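Local coordinates for aluminum resistance protein (Clostridium novyi, PDB 3I16) that is probably a pyridoxal-phosphate-dependent carbon-sulfur lyase of the methionine gamma-lyase family, with a presumed role in aluminum resistance, at residues T117-C122 with E175-V180. Numbering follows the deposited sequence.
Sequences TMLSVC and ESITLV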
loop_
_atom_site.group_PDB
_atom_site.type_symbol
_atom_site.label_atom_id
_atom_site.label_comp_id
_atom_site.label_asym_id
_atom_site.label_seq_id
_atom_site.Cartn_x
_atom_site.Cartn_y
_atom_site.Cartn_z
ATOM N N THR B 117 10.224 -34.008 24.107
ATOM C CA THR B 117 11.490 -34.062 23.410
ATOM C C THR B 117 11.193 -34.067 21.931
ATOM O O THR B 117 10.259 -34.760 21.496
ATOM C CB THR B 117 12.247 -35.357 23.769
ATOM O OG1 THR B 117 12.503 -35.368 25.166
ATOM C CG2 THR B 117 13.573 -35.475 23.007
HETATM N N MSE B 118 11.981 -33.317 21.157
HETATM C CA MSE B 118 11.858 -33.331 19.704
HETATM C C MSE B 118 13.054 -34.102 19.180
HETATM O O MSE B 118 14.131 -34.109 19.810
HETATM C CB MSE B 118 11.816 -31.921 19.094
HETATM C CG MSE B 118 13.122 -31.138 19.193
HETATM SE SE MSE B 118 13.066 -29.450 18.242
HETATM C CE MSE B 118 13.060 -30.084 16.467
ATOM N N LEU B 119 12.862 -34.733 18.019
ATOM C CA LEU B 119 13.895 -35.526 17.377
ATOM C C LEU B 119 14.082 -35.130 15.911
ATOM O O LEU B 119 13.193 -35.342 15.090
ATOM C CB LEU B 119 13.543 -37.024 17.447
ATOM C CG LEU B 119 14.536 -37.991 16.795
ATOM C CD1 LEU B 119 15.919 -37.978 17.501
ATOM C CD2 LEU B 119 13.958 -39.428 16.736
ATOM N N SER B 120 15.241 -34.566 15.597
ATOM C CA SER B 120 15.589 -34.228 14.219
ATOM C C SER B 120 16.216 -35.447 13.596
ATOM O O SER B 120 17.208 -35.963 14.104
ATOM C CB SER B 120 16.552 -33.049 14.167
ATOM O OG SER B 120 15.829 -31.899 14.510
ATOM N N VAL B 121 15.647 -35.893 12.481
ATOM C CA VAL B 121 16.064 -37.138 11.835
ATOM C C VAL B 121 16.924 -36.974 10.574
ATOM O O VAL B 121 17.388 -37.976 10.005
ATOM C CB VAL B 121 14.829 -38.053 11.588
ATOM C CG1 VAL B 121 14.177 -38.393 12.938
ATOM C CG2 VAL B 121 13.822 -37.403 10.641
ATOM N N CYS B 122 17.179 -35.731 10.166
ATOM C CA CYS B 122 18.040 -35.452 9.002
ATOM C C CYS B 122 19.364 -34.844 9.419
ATOM O O CYS B 122 19.937 -34.020 8.700
ATOM C CB CYS B 122 17.324 -34.533 8.011
ATOM S SG CYS B 122 15.771 -35.306 7.434
ATOM N N GLU B 175 10.260 -42.475 25.266
ATOM C CA GLU B 175 8.835 -42.245 25.145
ATOM C C GLU B 175 8.431 -40.787 25.323
ATOM O O GLU B 175 7.273 -40.464 25.089
ATOM C CB GLU B 175 8.061 -43.155 26.127
ATOM C CG GLU B 175 8.203 -44.615 25.756
ATOM C CD GLU B 175 7.503 -45.581 26.691
ATOM O OE1 GLU B 175 6.869 -45.153 27.675
ATOM O OE2 GLU B 175 7.604 -46.794 26.423
ATOM N N SER B 176 9.356 -39.909 25.732
ATOM C CA SER B 176 9.056 -38.465 25.867
ATOM C C SER B 176 9.111 -37.739 24.518
ATOM O O SER B 176 8.737 -36.563 24.442
ATOM C CB SER B 176 10.032 -37.783 26.835
ATOM O OG SER B 176 11.307 -37.576 26.246
ATOM N N ILE B 177 9.624 -38.410 23.476
ATOM C CA ILE B 177 9.677 -37.828 22.144
ATOM C C ILE B 177 8.262 -37.750 21.560
ATOM O O ILE B 177 7.601 -38.785 21.329
ATOM C CB ILE B 177 10.591 -38.615 21.186
ATOM C CG1 ILE B 177 12.049 -38.561 21.663
ATOM C CG2 ILE B 177 10.457 -38.058 19.784
ATOM C CD1 ILE B 177 12.979 -39.517 20.945
ATOM N N THR B 178 7.790 -36.523 21.355
ATOM C CA THR B 178 6.443 -36.293 20.850
ATOM C C THR B 178 6.386 -35.644 19.482
ATOM O O THR B 178 5.291 -35.488 18.922
ATOM C CB THR B 178 5.643 -35.406 21.817
ATOM O OG1 THR B 178 6.280 -34.127 21.937
ATOM C CG2 THR B 178 5.513 -36.084 23.211
ATOM N N LEU B 179 7.543 -35.255 18.952
ATOM C CA LEU B 179 7.618 -34.613 17.650
ATOM C C LEU B 179 8.882 -35.007 16.925
ATOM O O LEU B 179 9.940 -35.052 17.541
ATOM C CB LEU B 179 7.553 -33.099 17.813
ATOM C CG LEU B 179 7.602 -32.220 16.557
ATOM C CD1 LEU B 179 6.765 -30.964 16.781
ATOM C CD2 LEU B 179 9.027 -31.902 16.189
ATOM N N VAL B 180 8.756 -35.324 15.631
ATOM C CA VAL B 180 9.906 -35.637 14.778
ATOM C C VAL B 180 9.975 -34.525 13.730
ATOM O O VAL B 180 8.968 -34.195 13.083
ATOM C CB VAL B 180 9.827 -37.061 14.132
ATOM C CG1 VAL B 180 10.830 -37.238 12.953
ATOM C CG2 VAL B 180 10.096 -38.140 15.178
#
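Thr117 and Leu119 pair with Ile177 and Val180 as parallel neighbours in the mixed seven-stranded sheet of the PLP-dependent transferase fold. The register slips by one residue at Thr178, a beta bulge. There Thr117 O receives Thr178 N at 3.0 Å, nearly in line with its C=O bond. Further on, Leu119 N donates a hydrogen bond to Leu179 O at 3.0 Å, in the carbonyl plane.

The tight side faces helix 164-173. Ile177 CG2, anti to the backbone N, reaches Leu119 CB at 4.0 Å, while Ile177 CG1 lies against Thr117 CG2. Val170 of the helix touches both Leu119 and Ile177. Past the strand end, Val121 crosses Val180 at about a right angle, CG1 to CG1 at 3.5 Å.

On the opposite face of the sheet, Met118 (selenomethionine) CB touches Leu179 CD2 at 4.0 Å, the one apolar side-chain contact between the two segments there. The bound PLP is about 12 Å from the Met118 side chain.

The more open end is at Ser176, which is partly exposed. Thr117 N donates a hydrogen bond to Ser176 O from above the carbonyl plane, about 45° out of it. Ser176 OG is hydrogen-bonded to Asp174 OD1. The two hydroxyls lie close together, Thr117 OG1 to Ser176 OG at 2.7 Å.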